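Local coordinates for protein oxidoreductase, zinc-binding dehydrogenase family (PDB 5K1S) that probably acts as a zinc-binding medium-chain reductase in the alternative biosynthesis of isovaleryl coenzyme A in Myxococcus xanthus, at residues Val47-Ala53 against Ala81-Glu87; Gly150-Leu156 against Leu318-Ala322. All coordinates share one frame; numbering follows the deposited sequence.

Contact 1: Val47-Ala53 against Ala81-Glu87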
loop_
_atom_site.group_PDB
_atom_site.type_symbol
_atom_site.label_atom_id
_atom_site.label_comp_id
_atom_site.label_asym_id
_atom_site.label_seq_id
_atom_site.Cartn_x
_atom_site.Cartn_y
_atom_site.Cartn_z
ATOM N N VAL A 47 -30.232 -5.515 -19.483
ATOM C CA VAL A 47 -31.360 -6.057 -18.735
ATOM C C VAL A 47 -32.197 -4.893 -18.226
ATOM O O VAL A 47 -31.654 -3.873 -17.788
ATOM C CB VAL A 47 -30.870 -6.947 -17.572
ATOM C CG1 VAL A 47 -31.888 -7.006 -16.441
ATOM C CG2 VAL A 47 -30.562 -8.349 -18.077
ATOM N N LEU A 48 -33.519 -5.042 -18.282
ATOM C CA LEU A 48 -34.440 -4.052 -17.740
ATOM C C LEU A 48 -34.848 -4.479 -16.337
ATOM O O LEU A 48 -35.370 -5.582 -16.148
ATOM C CB LEU A 48 -35.671 -3.894 -18.631
ATOM C CG LEU A 48 -36.735 -2.905 -18.141
ATOM C CD1 LEU A 48 -36.164 -1.499 -18.011
ATOM C CD2 LEU A 48 -37.936 -2.903 -19.069
ATOM N N LEU A 49 -34.614 -3.606 -15.362
ATOM C CA LEU A 49 -34.883 -3.900 -13.964
ATOM C C LEU A 49 -36.107 -3.138 -13.478
ATOM O O LEU A 49 -36.363 -2.005 -13.894
ATOM C CB LEU A 49 -33.685 -3.538 -13.082
ATOM C CG LEU A 49 -32.491 -4.491 -13.101
ATOM C CD1 LEU A 49 -31.348 -3.891 -12.306
ATOM C CD2 LEU A 49 -32.869 -5.855 -12.540
ATOM N N ARG A 50 -36.858 -3.778 -12.587
ATOM C CA ARG A 50 -37.974 -3.147 -11.889
ATOM C C ARG A 50 -37.473 -2.826 -10.488
ATOM O O ARG A 50 -37.416 -3.699 -9.619
ATOM C CB ARG A 50 -39.191 -4.066 -11.871
ATOM C CG ARG A 50 -40.514 -3.361 -11.614
ATOM C CD ARG A 50 -40.777 -3.136 -10.136
ATOM N NE ARG A 50 -42.203 -3.233 -9.829
ATOM C CZ ARG A 50 -42.834 -4.364 -9.529
ATOM N NH1 ARG A 50 -42.173 -5.517 -9.485
ATOM N NH2 ARG A 50 -44.136 -4.348 -9.269
ATOM N N VAL A 51 -37.096 -1.567 -10.275
ATOM C CA VAL A 51 -36.411 -1.180 -9.049
ATOM C C VAL A 51 -37.396 -1.228 -7.890
ATOM O O VAL A 51 -38.420 -0.535 -7.896
ATOM C CB VAL A 51 -35.790 0.215 -9.187
ATOM C CG1 VAL A 51 -34.969 0.556 -7.948
ATOM C CG2 VAL A 51 -34.928 0.296 -10.445
ATOM N N HIS A 52 -37.087 -2.051 -6.888
ATOM C CA HIS A 52 -37.860 -2.093 -5.656
ATOM C C HIS A 52 -37.270 -1.218 -4.561
ATOM O O HIS A 52 -37.992 -0.845 -3.631
ATOM C CB HIS A 52 -37.965 -3.534 -5.139
ATOM C CG HIS A 52 -38.869 -4.403 -5.954
ATOM N ND1 HIS A 52 -40.219 -4.518 -5.701
ATOM C CD2 HIS A 52 -38.618 -5.200 -7.019
ATOM C CE1 HIS A 52 -40.759 -5.349 -6.573
ATOM N NE2 HIS A 52 -39.808 -5.778 -7.384
ATOM N N ALA A 53 -35.986 -0.884 -4.653
ATOM C CA ALA A 53 -35.334 -0.059 -3.650
ATOM C C ALA A 53 -34.008 0.431 -4.210
ATOM O O ALA A 53 -33.379 -0.245 -5.031
ATOM C CB ALA A 53 -35.112 -0.837 -2.347
ATOM N N ALA A 81 -29.005 0.119 -6.363
ATOM C CA ALA A 81 -30.366 -0.289 -6.674
ATOM C C ALA A 81 -30.500 -1.806 -6.635
ATOM O O ALA A 81 -29.589 -2.535 -7.041
ATOM C CB ALA A 81 -30.784 0.230 -8.050
ATOM N N ALA A 82 -31.644 -2.271 -6.143
ATOM C CA ALA A 82 -31.997 -3.683 -6.128
ATOM C C ALA A 82 -33.383 -3.826 -6.733
ATOM O O ALA A 82 -34.307 -3.106 -6.344
ATOM C CB ALA A 82 -31.971 -4.252 -4.706
ATOM N N GLY A 83 -33.525 -4.738 -7.682
ATOM C CA GLY A 83 -34.771 -4.868 -8.396
ATOM C C GLY A 83 -34.960 -6.235 -9.007
ATOM O O GLY A 83 -34.283 -7.199 -8.650
ATOM N N GLU A 84 -35.898 -6.300 -9.950
ATOM C CA GLU A 84 -36.351 -7.553 -10.536
ATOM C C GLU A 84 -36.242 -7.468 -12.050
ATOM O O GLU A 84 -36.690 -6.490 -12.655
ATOM C CB GLU A 84 -37.796 -7.847 -10.122
ATOM C CG GLU A 84 -38.384 -9.114 -10.710
ATOM C CD GLU A 84 -39.840 -9.299 -10.329
ATOM O OE1 GLU A 84 -40.384 -8.420 -9.626
ATOM O OE2 GLU A 84 -40.440 -10.319 -10.737
ATOM N N VAL A 85 -35.653 -8.496 -12.656
ATOM C CA VAL A 85 -35.515 -8.555 -14.107
ATOM C C VAL A 85 -36.899 -8.793 -14.705
ATOM O O VAL A 85 -37.484 -9.865 -14.523
ATOM C CB VAL A 85 -34.530 -9.650 -14.531
ATOM C CG1 VAL A 85 -34.443 -9.742 -16.051
ATOM C CG2 VAL A 85 -33.159 -9.388 -13.926
ATOM N N ILE A 86 -37.429 -7.795 -15.416
ATOM C CA ILE A 86 -38.705 -7.942 -16.111
ATOM C C ILE A 86 -38.532 -8.122 -17.611
ATOM O O ILE A 86 -39.495 -8.514 -18.290
ATOM C CB ILE A 86 -39.637 -6.742 -15.846
ATOM C CG1 ILE A 86 -39.035 -5.447 -16.404
ATOM C CG2 ILE A 86 -39.906 -6.610 -14.353
ATOM C CD1 ILE A 86 -40.021 -4.302 -16.480
ATOM N N GLU A 87 -37.348 -7.846 -18.151
ATOM C CA GLU A 87 -37.100 -8.014 -19.574
ATOM C C GLU A 87 -35.601 -8.149 -19.786
ATOM O O GLU A 87 -34.811 -7.514 -19.083
ATOM C CB GLU A 87 -37.649 -6.833 -20.382
ATOM C CG GLU A 87 -37.417 -6.942 -21.880
ATOM C CD GLU A 87 -37.857 -5.696 -22.621
ATOM O OE1 GLU A 87 -38.330 -4.749 -21.958
ATOM O OE2 GLU A 87 -37.728 -5.663 -23.862
#

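Contact 2: Gly150-Leu156 against Leu318-Ala322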
loop_
_atom_site.group_PDB
_atom_site.type_symbol
_atom_site.label_atom_id
_atom_site.label_comp_id
_atom_site.label_asym_id
_atom_site.label_seq_id
_atom_site.Cartn_x
_atom_site.Cartn_y
_atom_site.Cartn_z
ATOM N N GLY A 150 -25.395 -7.914 -9.515
ATOM C CA GLY A 150 -25.174 -8.971 -8.547
ATOM C C GLY A 150 -26.479 -9.674 -8.236
ATOM O O GLY A 150 -27.550 -9.088 -8.415
ATOM N N ARG A 151 -26.416 -10.916 -7.765
ATOM C CA ARG A 151 -27.605 -11.739 -7.573
ATOM C C ARG A 151 -28.077 -11.662 -6.128
ATOM O O ARG A 151 -27.301 -11.906 -5.198
ATOM C CB ARG A 151 -27.323 -13.187 -7.966
ATOM C CG ARG A 151 -26.939 -13.329 -9.423
ATOM C CD ARG A 151 -26.930 -14.769 -9.880
ATOM N NE ARG A 151 -26.813 -14.858 -11.334
ATOM C CZ ARG A 151 -27.837 -14.765 -12.176
ATOM N NH1 ARG A 151 -29.070 -14.580 -11.721
ATOM N NH2 ARG A 151 -27.628 -14.855 -13.482
ATOM N N VAL A 152 -29.352 -11.333 -5.948
ATOM C CA VAL A 152 -29.944 -11.170 -4.625
ATOM C C VAL A 152 -30.604 -12.492 -4.239
ATOM O O VAL A 152 -31.530 -12.931 -4.940
ATOM C CB VAL A 152 -30.967 -10.029 -4.610
ATOM C CG1 VAL A 152 -31.564 -9.861 -3.215
ATOM C CG2 VAL A 152 -30.319 -8.733 -5.081
ATOM N N PRO A 153 -30.177 -13.149 -3.161
ATOM C CA PRO A 153 -30.873 -14.366 -2.729
ATOM C C PRO A 153 -32.343 -14.086 -2.458
ATOM O O PRO A 153 -32.721 -13.004 -2.006
ATOM C CB PRO A 153 -30.132 -14.769 -1.449
ATOM C CG PRO A 153 -28.795 -14.122 -1.557
ATOM C CD PRO A 153 -29.022 -12.841 -2.298
ATOM N N ALA A 154 -33.180 -15.083 -2.750
ATOM C CA ALA A 154 -34.614 -14.929 -2.537
ATOM C C ALA A 154 -34.948 -14.644 -1.081
ATOM O O ALA A 154 -36.009 -14.076 -0.799
ATOM C CB ALA A 154 -35.350 -16.183 -3.004
ATOM N N SER A 155 -34.067 -15.014 -0.155
ATOM C CA SER A 155 -34.305 -14.818 1.268
ATOM C C SER A 155 -33.985 -13.407 1.740
ATOM O O SER A 155 -34.170 -13.116 2.928
ATOM C CB SER A 155 -33.476 -15.822 2.073
ATOM O OG SER A 155 -33.686 -15.663 3.466
ATOM N N LEU A 156 -33.521 -12.526 0.853
ATOM C CA LEU A 156 -33.053 -11.205 1.249
ATOM C C LEU A 156 -34.052 -10.147 0.806
ATOM O O LEU A 156 -34.292 -10.012 -0.403
ATOM C CB LEU A 156 -31.678 -10.927 0.640
ATOM C CG LEU A 156 -30.942 -9.673 1.113
ATOM C CD1 LEU A 156 -30.664 -9.720 2.604
ATOM C CD2 LEU A 156 -29.642 -9.515 0.343
ATOM N N LEU A 318 -23.926 -10.001 -0.997
ATOM C CA LEU A 318 -25.360 -10.260 -0.928
ATOM C C LEU A 318 -25.643 -11.593 -0.249
ATOM O O LEU A 318 -26.599 -11.715 0.525
ATOM C CB LEU A 318 -25.963 -10.231 -2.333
ATOM C CG LEU A 318 -25.929 -8.872 -3.037
ATOM C CD1 LEU A 318 -26.252 -9.022 -4.515
ATOM C CD2 LEU A 318 -26.896 -7.905 -2.376
ATOM N N ARG A 319 -24.817 -12.605 -0.521
ATOM C CA ARG A 319 -25.007 -13.903 0.117
ATOM C C ARG A 319 -24.787 -13.811 1.621
ATOM O O ARG A 319 -25.518 -14.435 2.401
ATOM C CB ARG A 319 -24.061 -14.932 -0.499
ATOM C CG ARG A 319 -24.351 -16.362 -0.072
ATOM C CD ARG A 319 -23.245 -17.313 -0.497
ATOM N NE ARG A 319 -21.976 -17.004 0.156
ATOM C CZ ARG A 319 -21.696 -17.291 1.424
ATOM N NH1 ARG A 319 -22.598 -17.889 2.191
ATOM N NH2 ARG A 319 -20.512 -16.972 1.930
ATOM N N LEU A 320 -23.785 -13.039 2.050
ATOM C CA LEU A 320 -23.502 -12.920 3.476
ATOM C C LEU A 320 -24.649 -12.259 4.227
ATOM O O LEU A 320 -24.904 -12.596 5.389
ATOM C CB LEU A 320 -22.206 -12.136 3.685
ATOM C CG LEU A 320 -20.926 -12.861 3.263
ATOM C CD1 LEU A 320 -19.755 -11.898 3.215
ATOM C CD2 LEU A 320 -20.626 -14.015 4.210
ATOM N N THR A 321 -25.352 -11.321 3.590
ATOM C CA THR A 321 -26.473 -10.668 4.256
ATOM C C THR A 321 -27.667 -11.607 4.375
ATOM O O THR A 321 -28.360 -11.613 5.398
ATOM C CB THR A 321 -26.868 -9.399 3.502
ATOM O OG1 THR A 321 -25.703 -8.602 3.257
ATOM C CG2 THR A 321 -27.867 -8.587 4.315
ATOM N N ALA A 322 -27.923 -12.408 3.339
ATOM C CA ALA A 322 -29.046 -13.338 3.385
ATOM C C ALA A 322 -28.831 -14.412 4.444
ATOM O O ALA A 322 -29.788 -14.851 5.093
ATOM C CB ALA A 322 -29.257 -13.971 2.012
#

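Contact 1: Val47-Ala53 against Ala81-Glu87
The guanidinium of R50 and the imidazole of H52 both lie beside the carboxylate of E84. R50 CD lies over one face of the H52 ring, towards its rim, while E84 CB sits at the ring edge, close to its plane. E84 OE1 is 3.5 Å from H52 NE2, with ring and carboxylate only 21° from coplanar. E84 OE1 also lies at the guanidinium edge, in its plane, in a salt bridge of 3.4 Å to R50 NH1. E84 is extended, with CG anti to the backbone N (chi1 178°), which carries the carboxylate out alongside the bent R50 chain. W158 of helix 158-161 also stacks on H52.

Farther along this face, R50 CB touches I86 CG2 (3.6 Å), and L48 CD2 packs on I86 CD1. V85 CG2 faces the opposite way and meets both V47 CG1 (3.7 Å) and L49 CD2 (3.8 Å). Beneath the side chains the strands pair antiparallel, R50 N giving a 2.7 Å bond to E84 O. A82 O accepts from two donors, H52 N at 3.0 Å and A53 N at 3.3 Å. H52 and A53 thus both face A82, a classic beta bulge on strand 46-56, set against strand 80-88, which starts right after the zinc ligand H79, in the GroES-like domain of a medium-chain reductase.

Contact 2: Gly150-Leu156 against Leu318-Ala322
L156 drops from its turn onto helix 311-323, and its branches settle over one helical turn. L156 CB faces A322 CB at 4.1 Å. CG stands anti to the backbone N (chi1 -171°), which sends the two methyls across the helix surface. L156 CD1 meets T321 CG2 at 3.5 Å and also lies near the backbone N of A322. L156 CD2 turns back to L318, 3.8 Å from L318 O and 4.2 Å from L318 CD2, the two leucines crossing at about a right angle.

P153 works beside it: P153 CG rests 3.6 Å from A322 CB, and its CD lies against L318 CB. The type I turn from P153 to L156, closed by L156 N to P153 O at 3.0 Å, brings both residues to the same patch of helix. L318 in turn points its CD1 at the chain around R151 and at V152 CG2. No hydrogen bond joins the two segments directly, though R151 N bonds D315 earlier on the helix. The side chain of L156 packs against both helix 311-323 and A161 of the short helix 158-161, which V152 also touches, while G150 and V152 pair through their backbones with strand 100-103.

Contact 1 is largely buried, though R50, H52 and E84 are partly exposed, whereas contact 2 is partly buried and mixes enclosed leucines with exposed R151, S155 and R319. Their centres are about 15 Å apart, and they do not touch. They nevertheless reach the same sheet: strand 100-103 pairs with both 80-88 and 149-151. L149 also packs on V47 and L49, and A161 touches both A82 of contact 1 and L156 of contact 2. The chemistry follows the setting. Strand against strand, contact 1 relies on a ladder of backbone hydrogen bonds and one salt bridge, R50 to E84; turn against helix, contact 2 joins mainly by apolar packing, with no hydrogen bond between its segments.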